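Local coordinates for protein beta-galactosidase (PDB 4MAD) that probably removes terminal non-reducing beta-D-galactose residues from beta-D-galactosides by hydrolysis, as a family 35 glycoside hydrolase with a TIM barrel and all-beta domains, at residues 121-126 against 467-472; 270-275 against 330-335; 450-455 against 483-488. All coordinates share one frame; numbering follows the deposited sequence.

Contact 1: residues 121-126 against 467-472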
loop_
_atom_site.group_PDB
_atom_site.type_symbol
_atom_site.label_atom_id
_atom_site.label_comp_id
_atom_site.label_asym_id
_atom_site.label_seq_id
_atom_site.Cartn_x
_atom_site.Cartn_y
_atom_site.Cartn_z
ATOM N N TRP A 121 -3.564 -14.846 1.873
ATOM C CA TRP A 121 -3.659 -16.279 2.020
ATOM C C TRP A 121 -2.533 -16.962 2.758
ATOM O O TRP A 121 -2.670 -18.106 3.078
ATOM C CB TRP A 121 -4.007 -17.009 0.719
ATOM C CG TRP A 121 -3.113 -16.792 -0.326
ATOM C CD1 TRP A 121 -3.250 -15.911 -1.276
ATOM C CD2 TRP A 121 -1.882 -17.434 -0.540
ATOM N NE1 TRP A 121 -2.212 -15.937 -2.110
ATOM C CE2 TRP A 121 -1.331 -16.877 -1.678
ATOM C CE3 TRP A 121 -1.197 -18.436 0.109
ATOM C CZ2 TRP A 121 -0.124 -17.283 -2.186
ATOM C CZ3 TRP A 121 -0.015 -18.824 -0.368
ATOM C CH2 TRP A 121 0.535 -18.249 -1.508
ATOM N N LEU A 122 -1.449 -16.254 3.005
ATOM C CA LEU A 122 -0.445 -16.780 3.875
ATOM C C LEU A 122 -1.053 -17.035 5.242
ATOM O O LEU A 122 -0.682 -17.935 5.909
ATOM C CB LEU A 122 0.737 -15.835 4.020
ATOM C CG LEU A 122 1.587 -15.680 2.771
ATOM C CD1 LEU A 122 2.834 -14.815 2.926
ATOM C CD2 LEU A 122 1.894 -16.958 2.164
ATOM N N LEU A 123 -1.976 -16.201 5.643
ATOM C CA LEU A 123 -2.496 -16.277 6.992
ATOM C C LEU A 123 -3.172 -17.632 7.321
ATOM O O LEU A 123 -3.315 -17.977 8.460
ATOM C CB LEU A 123 -3.402 -15.112 7.303
ATOM C CG LEU A 123 -2.650 -13.825 7.579
ATOM C CD1 LEU A 123 -3.521 -12.650 7.444
ATOM C CD2 LEU A 123 -2.000 -13.838 8.900
ATOM N N THR A 124 -3.584 -18.360 6.317
ATOM C CA THR A 124 -4.298 -19.599 6.554
ATOM C C THR A 124 -3.454 -20.854 6.270
ATOM O O THR A 124 -3.955 -21.932 6.238
ATOM C CB THR A 124 -5.610 -19.626 5.805
ATOM O OG1 THR A 124 -5.369 -19.534 4.411
ATOM C CG2 THR A 124 -6.462 -18.473 6.266
ATOM N N VAL A 125 -2.158 -20.649 6.063
ATOM C CA VAL A 125 -1.282 -21.765 5.849
ATOM C C VAL A 125 -0.970 -22.401 7.199
ATOM O O VAL A 125 -0.463 -21.767 8.052
ATOM C CB VAL A 125 0.028 -21.347 5.160
ATOM C CG1 VAL A 125 0.867 -22.523 4.969
ATOM C CG2 VAL A 125 -0.249 -20.723 3.869
ATOM N N PRO A 126 -1.275 -23.678 7.358
ATOM C CA PRO A 126 -1.060 -24.314 8.637
ATOM C C PRO A 126 0.399 -24.252 8.991
ATOM O O PRO A 126 1.234 -24.406 8.163
ATOM C CB PRO A 126 -1.457 -25.747 8.378
ATOM C CG PRO A 126 -2.366 -25.685 7.278
ATOM C CD PRO A 126 -1.895 -24.600 6.411
ATOM N N PHE A 467 3.220 -6.994 15.210
ATOM C CA PHE A 467 1.844 -7.413 15.175
ATOM C C PHE A 467 1.402 -7.725 13.772
ATOM O O PHE A 467 0.280 -7.646 13.459
ATOM C CB PHE A 467 0.945 -6.450 15.883
ATOM C CG PHE A 467 1.400 -6.160 17.262
ATOM C CD1 PHE A 467 1.499 -7.155 18.167
ATOM C CD2 PHE A 467 1.845 -4.940 17.595
ATOM C CE1 PHE A 467 1.935 -6.913 19.394
ATOM C CE2 PHE A 467 2.289 -4.702 18.825
ATOM C CZ PHE A 467 2.319 -5.715 19.723
ATOM N N VAL A 468 2.351 -8.075 12.945
ATOM C CA VAL A 468 2.109 -8.269 11.520
ATOM C C VAL A 468 1.224 -9.430 11.197
ATOM O O VAL A 468 0.722 -9.500 10.135
ATOM C CB VAL A 468 3.399 -8.373 10.709
ATOM C CG1 VAL A 468 4.139 -9.594 11.076
ATOM C CG2 VAL A 468 3.117 -8.387 9.270
ATOM N N VAL A 469 1.047 -10.347 12.134
ATOM C CA VAL A 469 0.159 -11.457 11.860
ATOM C C VAL A 469 -1.231 -10.949 12.139
ATOM O O VAL A 469 -1.734 -11.060 13.219
ATOM C CB VAL A 469 0.470 -12.665 12.723
ATOM C CG1 VAL A 469 -0.549 -13.710 12.530
ATOM C CG2 VAL A 469 1.794 -13.206 12.434
ATOM N N ASP A 470 -1.822 -10.349 11.134
ATOM C CA ASP A 470 -2.908 -9.423 11.308
ATOM C C ASP A 470 -4.148 -9.941 10.592
ATOM O O ASP A 470 -4.373 -9.618 9.487
ATOM C CB ASP A 470 -2.506 -8.045 10.776
ATOM C CG ASP A 470 -3.495 -6.972 11.123
ATOM O OD1 ASP A 470 -4.263 -7.134 12.029
ATOM O OD2 ASP A 470 -3.420 -5.936 10.547
ATOM N N TYR A 471 -4.880 -10.820 11.262
ATOM C CA TYR A 471 -6.123 -11.344 10.753
ATOM C C TYR A 471 -7.175 -10.254 10.750
ATOM O O TYR A 471 -7.230 -9.499 11.630
ATOM C CB TYR A 471 -6.647 -12.497 11.602
ATOM C CG TYR A 471 -5.833 -13.756 11.519
ATOM C CD1 TYR A 471 -6.027 -14.649 10.511
ATOM C CD2 TYR A 471 -4.870 -14.029 12.437
ATOM C CE1 TYR A 471 -5.332 -15.766 10.431
ATOM C CE2 TYR A 471 -4.147 -15.152 12.356
ATOM C CZ TYR A 471 -4.382 -16.008 11.349
ATOM O OH TYR A 471 -3.644 -17.117 11.267
ATOM N N LYS A 472 -8.033 -10.264 9.767
ATOM C CA LYS A 472 -9.050 -9.268 9.640
ATOM C C LYS A 472 -10.493 -9.856 9.721
ATOM O O LYS A 472 -10.713 -11.020 9.459
ATOM C CB LYS A 472 -8.787 -8.456 8.384
ATOM C CG LYS A 472 -7.433 -7.860 8.351
ATOM C CD LYS A 472 -7.282 -6.890 9.411
ATOM C CE LYS A 472 -6.391 -5.732 9.005
ATOM N NZ LYS A 472 -5.987 -4.901 10.072
#

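Contact 2: residues 270-275 against 330-335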
loop_
_atom_site.group_PDB
_atom_site.type_symbol
_atom_site.label_atom_id
_atom_site.label_comp_id
_atom_site.label_asym_id
_atom_site.label_seq_id
_atom_site.Cartn_x
_atom_site.Cartn_y
_atom_site.Cartn_z
ATOM N N GLU A 270 19.906 19.704 2.943
ATOM C CA GLU A 270 20.973 19.668 3.887
ATOM C C GLU A 270 21.452 18.241 4.100
ATOM O O GLU A 270 22.613 17.972 4.186
ATOM C CB GLU A 270 20.535 20.279 5.186
ATOM C CG GLU A 270 21.501 20.092 6.266
ATOM C CD GLU A 270 21.368 21.122 7.386
ATOM O OE1 GLU A 270 20.396 21.811 7.438
ATOM O OE2 GLU A 270 22.242 21.194 8.210
ATOM N N THR A 271 20.507 17.346 4.232
ATOM C CA THR A 271 20.840 15.943 4.379
ATOM C C THR A 271 21.421 15.290 3.137
ATOM O O THR A 271 22.262 14.484 3.234
ATOM C CB THR A 271 19.720 15.076 4.983
ATOM O OG1 THR A 271 19.426 15.517 6.294
ATOM C CG2 THR A 271 20.137 13.681 5.046
ATOM N N LEU A 272 20.933 15.681 1.981
ATOM C CA LEU A 272 21.414 15.140 0.748
ATOM C C LEU A 272 22.883 15.494 0.572
ATOM O O LEU A 272 23.653 14.698 0.204
ATOM C CB LEU A 272 20.616 15.698 -0.417
ATOM C CG LEU A 272 21.115 15.382 -1.819
ATOM C CD1 LEU A 272 21.188 13.958 -1.966
ATOM C CD2 LEU A 272 20.258 15.936 -2.830
ATOM N N GLU A 273 23.238 16.734 0.857
ATOM C CA GLU A 273 24.620 17.184 0.764
ATOM C C GLU A 273 25.481 16.382 1.713
ATOM O O GLU A 273 26.556 15.997 1.387
ATOM C CB GLU A 273 24.754 18.666 1.086
ATOM C CG GLU A 273 24.257 19.567 0.035
ATOM C CD GLU A 273 25.331 19.885 -0.988
ATOM O OE1 GLU A 273 26.390 19.286 -0.919
ATOM O OE2 GLU A 273 25.102 20.721 -1.835
ATOM N N GLU A 274 24.946 16.091 2.888
ATOM C CA GLU A 274 25.680 15.336 3.870
ATOM C C GLU A 274 26.003 13.991 3.267
ATOM O O GLU A 274 27.026 13.471 3.482
ATOM C CB GLU A 274 24.872 15.175 5.158
ATOM C CG GLU A 274 25.662 15.045 6.397
ATOM C CD GLU A 274 24.831 14.651 7.648
ATOM O OE1 GLU A 274 23.600 14.577 7.574
ATOM O OE2 GLU A 274 25.449 14.406 8.677
ATOM N N ILE A 275 25.054 13.425 2.576
ATOM C CA ILE A 275 25.261 12.139 1.986
ATOM C C ILE A 275 26.292 12.201 0.881
ATOM O O ILE A 275 27.168 11.415 0.830
ATOM C CB ILE A 275 23.967 11.587 1.386
ATOM C CG1 ILE A 275 22.987 11.261 2.499
ATOM C CG2 ILE A 275 24.236 10.415 0.513
ATOM C CD1 ILE A 275 21.651 10.799 2.056
ATOM N N TYR A 330 13.161 20.712 -8.081
ATOM C CA TYR A 330 14.173 21.659 -8.551
ATOM C C TYR A 330 15.360 21.784 -7.602
ATOM O O TYR A 330 16.462 21.921 -7.997
ATOM C CB TYR A 330 13.547 23.006 -8.852
ATOM C CG TYR A 330 12.634 22.947 -10.041
ATOM C CD1 TYR A 330 13.133 22.757 -11.309
ATOM C CD2 TYR A 330 11.293 23.036 -9.901
ATOM C CE1 TYR A 330 12.314 22.702 -12.388
ATOM C CE2 TYR A 330 10.488 22.994 -10.949
ATOM C CZ TYR A 330 10.984 22.820 -12.198
ATOM O OH TYR A 330 10.115 22.768 -13.212
ATOM N N ALA A 331 15.069 21.766 -6.326
ATOM C CA ALA A 331 16.078 21.920 -5.320
ATOM C C ALA A 331 17.104 20.774 -5.353
ATOM O O ALA A 331 18.286 21.002 -5.264
ATOM C CB ALA A 331 15.452 22.010 -3.977
ATOM N N VAL A 332 16.589 19.564 -5.458
ATOM C CA VAL A 332 17.347 18.357 -5.615
ATOM C C VAL A 332 18.137 18.301 -6.936
ATOM O O VAL A 332 19.253 17.914 -6.976
ATOM C CB VAL A 332 16.429 17.131 -5.491
ATOM C CG1 VAL A 332 17.078 15.920 -5.960
ATOM C CG2 VAL A 332 15.971 16.976 -4.119
ATOM N N ARG A 333 17.543 18.762 -8.014
ATOM C CA ARG A 333 18.237 18.781 -9.277
ATOM C C ARG A 333 19.439 19.708 -9.186
ATOM O O ARG A 333 20.480 19.424 -9.694
ATOM C CB ARG A 333 17.340 19.220 -10.384
ATOM C CG ARG A 333 18.110 19.521 -11.590
ATOM C CD ARG A 333 17.316 19.668 -12.754
ATOM N NE ARG A 333 17.777 18.815 -13.817
ATOM C CZ ARG A 333 18.596 19.181 -14.782
ATOM N NH1 ARG A 333 19.038 20.385 -14.849
ATOM N NH2 ARG A 333 18.934 18.344 -15.696
ATOM N N LYS A 334 19.267 20.815 -8.507
ATOM C CA LYS A 334 20.335 21.784 -8.341
ATOM C C LYS A 334 21.513 21.214 -7.553
ATOM O O LYS A 334 22.632 21.482 -7.848
ATOM C CB LYS A 334 19.774 22.963 -7.608
ATOM C CG LYS A 334 20.667 24.110 -7.529
ATOM C CD LYS A 334 19.968 25.354 -7.185
ATOM C CE LYS A 334 20.999 26.364 -6.888
ATOM N NZ LYS A 334 20.487 27.688 -6.622
ATOM N N VAL A 335 21.222 20.460 -6.511
ATOM C CA VAL A 335 22.260 19.784 -5.818
ATOM C C VAL A 335 22.942 18.744 -6.691
ATOM O O VAL A 335 24.112 18.678 -6.748
ATOM C CB VAL A 335 21.774 19.112 -4.564
ATOM C CG1 VAL A 335 22.826 18.326 -3.977
ATOM C CG2 VAL A 335 21.269 20.102 -3.587
#

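Contact 3: residues 450-455 against 483-488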
loop_
_atom_site.group_PDB
_atom_site.type_symbol
_atom_site.label_atom_id
_atom_site.label_comp_id
_atom_site.label_asym_id
_atom_site.label_seq_id
_atom_site.Cartn_x
_atom_site.Cartn_y
_atom_site.Cartn_z
ATOM N N SER A 450 -33.477 -12.107 17.983
ATOM C CA SER A 450 -32.789 -10.930 17.523
ATOM C C SER A 450 -31.789 -11.233 16.411
ATOM O O SER A 450 -30.923 -12.011 16.622
ATOM C CB SER A 450 -32.083 -10.348 18.703
ATOM O OG SER A 450 -32.986 -9.849 19.622
ATOM N N LYS A 451 -31.923 -10.604 15.268
ATOM C CA LYS A 451 -30.980 -10.778 14.197
ATOM C C LYS A 451 -29.832 -9.770 14.365
ATOM O O LYS A 451 -30.023 -8.583 14.271
ATOM C CB LYS A 451 -31.669 -10.613 12.852
ATOM C CG LYS A 451 -30.794 -10.815 11.673
ATOM C CD LYS A 451 -31.446 -10.298 10.419
ATOM C CE LYS A 451 -30.861 -10.889 9.193
ATOM N NZ LYS A 451 -31.603 -10.607 7.966
ATOM N N LEU A 452 -28.657 -10.318 14.616
ATOM C CA LEU A 452 -27.459 -9.542 14.831
ATOM C C LEU A 452 -26.655 -9.531 13.537
ATOM O O LEU A 452 -26.461 -10.540 12.943
ATOM C CB LEU A 452 -26.664 -10.145 15.965
ATOM C CG LEU A 452 -25.292 -9.552 16.186
ATOM C CD1 LEU A 452 -25.400 -8.150 16.603
ATOM C CD2 LEU A 452 -24.507 -10.345 17.144
ATOM N N GLN A 453 -26.286 -8.322 13.099
ATOM C CA GLN A 453 -25.467 -8.112 11.935
ATOM C C GLN A 453 -24.294 -7.200 12.296
ATOM O O GLN A 453 -24.457 -6.263 12.952
ATOM C CB GLN A 453 -26.280 -7.468 10.812
ATOM C CG GLN A 453 -27.388 -8.324 10.293
ATOM C CD GLN A 453 -28.255 -7.626 9.294
ATOM O OE1 GLN A 453 -28.883 -6.690 9.603
ATOM N NE2 GLN A 453 -28.264 -8.120 8.085
ATOM N N ILE A 454 -23.110 -7.568 11.889
ATOM C CA ILE A 454 -21.955 -6.732 12.116
ATOM C C ILE A 454 -21.237 -6.553 10.782
ATOM O O ILE A 454 -20.865 -7.486 10.195
ATOM C CB ILE A 454 -21.026 -7.368 13.112
ATOM C CG1 ILE A 454 -21.782 -7.661 14.398
ATOM C CG2 ILE A 454 -19.891 -6.488 13.419
ATOM C CD1 ILE A 454 -20.964 -8.206 15.549
ATOM N N ILE A 455 -21.087 -5.310 10.372
ATOM C CA ILE A 455 -20.375 -4.973 9.160
ATOM C C ILE A 455 -18.955 -4.566 9.492
ATOM O O ILE A 455 -18.740 -3.530 10.020
ATOM C CB ILE A 455 -21.013 -3.779 8.360
ATOM C CG1 ILE A 455 -22.504 -3.997 8.197
ATOM C CG2 ILE A 455 -20.363 -3.669 7.018
ATOM C CD1 ILE A 455 -23.212 -2.940 7.472
ATOM N N GLN A 483 -21.150 -15.189 26.973
ATOM C CA GLN A 483 -21.701 -16.135 26.052
ATOM C C GLN A 483 -21.390 -15.856 24.559
ATOM O O GLN A 483 -21.924 -14.983 23.984
ATOM C CB GLN A 483 -23.200 -16.310 26.263
ATOM C CG GLN A 483 -23.802 -17.406 25.426
ATOM C CD GLN A 483 -25.299 -17.288 25.359
ATOM O OE1 GLN A 483 -25.930 -17.471 26.330
ATOM N NE2 GLN A 483 -25.841 -16.965 24.238
ATOM N N PHE A 484 -20.558 -16.697 23.987
ATOM C CA PHE A 484 -20.267 -16.664 22.586
ATOM C C PHE A 484 -21.498 -17.043 21.805
ATOM O O PHE A 484 -22.234 -17.884 22.208
ATOM C CB PHE A 484 -19.171 -17.668 22.253
ATOM C CG PHE A 484 -17.791 -17.231 22.644
ATOM C CD1 PHE A 484 -17.283 -16.076 22.174
ATOM C CD2 PHE A 484 -16.998 -17.982 23.454
ATOM C CE1 PHE A 484 -16.033 -15.686 22.480
ATOM C CE2 PHE A 484 -15.773 -17.579 23.784
ATOM C CZ PHE A 484 -15.284 -16.421 23.286
ATOM N N LEU A 485 -21.651 -16.416 20.656
ATOM C CA LEU A 485 -22.720 -16.708 19.739
ATOM C C LEU A 485 -22.250 -17.616 18.610
ATOM O O LEU A 485 -21.219 -17.424 18.112
ATOM C CB LEU A 485 -23.295 -15.410 19.174
ATOM C CG LEU A 485 -23.765 -14.380 20.205
ATOM C CD1 LEU A 485 -24.300 -13.143 19.547
ATOM C CD2 LEU A 485 -24.722 -14.929 21.186
ATOM N N PHE A 486 -23.041 -18.616 18.287
ATOM C CA PHE A 486 -22.711 -19.552 17.270
ATOM C C PHE A 486 -23.709 -19.605 16.078
ATOM O O PHE A 486 -24.725 -18.995 16.104
ATOM C CB PHE A 486 -22.443 -20.907 17.925
ATOM C CG PHE A 486 -21.267 -20.889 18.880
ATOM C CD1 PHE A 486 -19.993 -20.793 18.411
ATOM C CD2 PHE A 486 -21.451 -20.913 20.223
ATOM C CE1 PHE A 486 -18.931 -20.775 19.249
ATOM C CE2 PHE A 486 -20.431 -20.924 21.071
ATOM C CZ PHE A 486 -19.160 -20.794 20.615
ATOM N N ASP A 487 -23.353 -20.286 15.015
ATOM C CA ASP A 487 -24.212 -20.423 13.862
ATOM C C ASP A 487 -24.296 -19.143 13.040
ATOM O O ASP A 487 -25.246 -18.440 13.116
ATOM C CB ASP A 487 -25.606 -20.936 14.234
ATOM C CG ASP A 487 -26.370 -21.442 13.047
ATOM O OD1 ASP A 487 -25.893 -21.310 11.948
ATOM O OD2 ASP A 487 -27.440 -22.000 13.222
ATOM N N TRP A 488 -23.215 -18.855 12.335
ATOM C CA TRP A 488 -23.135 -17.713 11.467
ATOM C C TRP A 488 -23.290 -17.845 9.965
ATOM O O TRP A 488 -22.946 -18.827 9.427
ATOM C CB TRP A 488 -21.718 -17.209 11.792
ATOM C CG TRP A 488 -21.585 -16.722 13.154
ATOM C CD1 TRP A 488 -21.282 -17.455 14.222
ATOM C CD2 TRP A 488 -21.796 -15.398 13.626
ATOM N NE1 TRP A 488 -21.266 -16.706 15.332
ATOM C CE2 TRP A 488 -21.602 -15.428 15.003
ATOM C CE3 TRP A 488 -22.116 -14.189 13.021
ATOM C CZ2 TRP A 488 -21.700 -14.299 15.777
ATOM C CZ3 TRP A 488 -22.219 -13.091 13.792
ATOM C CH2 TRP A 488 -22.029 -13.148 15.147
#

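Contact 1: residues 121-126 against 467-472
Leu-123 packs its side chain against Val-469, the backbone oxygen of Asp-470 and Tyr-471, joining the loop after strand 100-104 of the family 35 (beta/alpha)8 barrel to a loop of the first all-beta domain. The contact is therefore a domain interface, made by two loops whose nearest CA atoms, those of Leu-123 and Tyr-471, are 7.2 Å apart.

The apolar part combines a CH-pi contact with methyl and methylene packing. Leu-123 CD2 lies 4.1 Å from the centroid of the Tyr-471 ring and 14° off its normal, hence over a face. The two side chains run alongside one another, oppositely directed, so that Leu-123 CB comes within 3.7 Å of Tyr-471 CE1. On a neighbouring flank Leu-123 CD2 meets Val-469 CG1 at 3.9 Å, where the loop bends in an inverse gamma turn centred on Val-469. Leu-123 CG stands anti to its carbonyl carbon (chi1 -77°), which sends the isobutyl group across the interface. Replacing Tyr-471 by an alanine is likely to strip Leu-123 CD2 of its aromatic face and open a gap between the two loops.

Among polar atoms, Tyr-471 OH comes to 3.0 Å from Leu-123 O. Within segment 467-472, on the side of Asp-470 turned away from the leucine, Lys-472 NZ forms a salt bridge with Asp-470 OD2, approaching from above the carboxylate plane. Arg-434 pairs with OD1 of the same aspartate, and Asp-418 is a second acidic partner of the lysine.

On the other branch of the leucine, Leu-123 CD1 rests 3.8 Å from Asp-470 O.

Contact 2: residues 270-275 against 330-335
Leu-272 and Val-335 meet because each directs a branch anti to its backbone N: CG of Leu-272 (chi1 172°) and CG1 of Val-335. The two side chains meet end on, and Leu-272 CD2 comes to 3.7 Å from Val-335 CG1. The same methyl, Leu-272 CD2, is 4.5 Å from Val-332 CG1, a looser approach one helical turn earlier.

Glu-273 reaches the contact differently. Its chain bends at chi2 (-88°), which carries the carboxylate over beside the valine, with Glu-273 OE2 3.9 Å from Val-335 CG1. The polar end is satisfied by residues beyond both segments: OE1 meets Lys-277 and accepts a hydrogen bond from Tyr-339, and Val-335 CG1 touches a carboxylate oxygen whose charge is paired with Lys-338.

The axes of the two short segments approach to 10.7 Å at a crossing angle of -24°, running in nearly the same direction. Such a wide spacing agrees with contact made through side-chain ends. Val-335 also packs on Val-269 and Leu-276 of helix 265-276. Both helices pack against strand 281-284, where Phe-284 touches Leu-272 and Val-332, as members of the outer layer of the (beta/alpha)8 barrel; helix 265-276 precedes this strand and helix 327-339 follows it.

Contact 3: residues 450-455 against 483-488
Trp-488 supplies the flat group, and its indole approaches Leu-452 obliquely: Trp-488 CH2, at the far end of the benzo ring, is 4.2 Å from Leu-452 CD2. At the edge of the indole, in its plane, lies the backbone oxygen of Leu-485. Trp-488 NE1 donates to Leu-485 O at 2.9 Å with an N-H...O angle of 160°, a nearly straight bond seen from the donor. On the acceptor side NE1 stands 54° out of the carbonyl plane. This bond spans the turn at 486-487 and helps fix how the indole is rotated. Tyr-398 and Thr-400 of strand 395-403 also touch Trp-488.

Leu-485 completes the apolar group. Leu-485 CD1 meets Leu-452 CD2 at 3.7 Å, and the two leucine side chains are turned roughly perpendicular. With CG anti to the backbone N (chi1 172°), Leu-452 sends one methyl, CD2, to both partners.

The backbones stay well apart, 9.8 Å between the CA atoms of Leu-452 and Trp-488, so side chains alone bridge them. Leu-452 and Trp-488 both come from the six-stranded antiparallel sheet. Leu-485 lies by strand 483-484, at the margin of the four-stranded sheet; it touches Leu-480 of strand 473-480, and Trp-488 reaches Val-478 there. Such apolar contacts between two antiparallel sheets are consistent with the core of a beta-sandwich of the galactose-binding-like kind.

Overall arrangement
Contacts 1 and 3 both involve the first all-beta domain, with centres 23 Å apart and nearest atoms about 10 Å apart, on the same side of the chain's centre. Their segments alternate along the sequence: 121-126, 450-455, 467-472, 483-488. Contact 1 thus anchors to the barrel a loop lying between the two segments that contact 3 brings together. Contact 2 falls within the span of chain between the segments of contact 1, but on the opposite side of the chain's centre. Its centre is 41 Å from that of contact 1 and 58 Å from that of contact 3. Contact 1 therefore joins domains, contact 2 pairs two outer helices of the barrel, and contact 3 lies between the sheets of the all-beta domain.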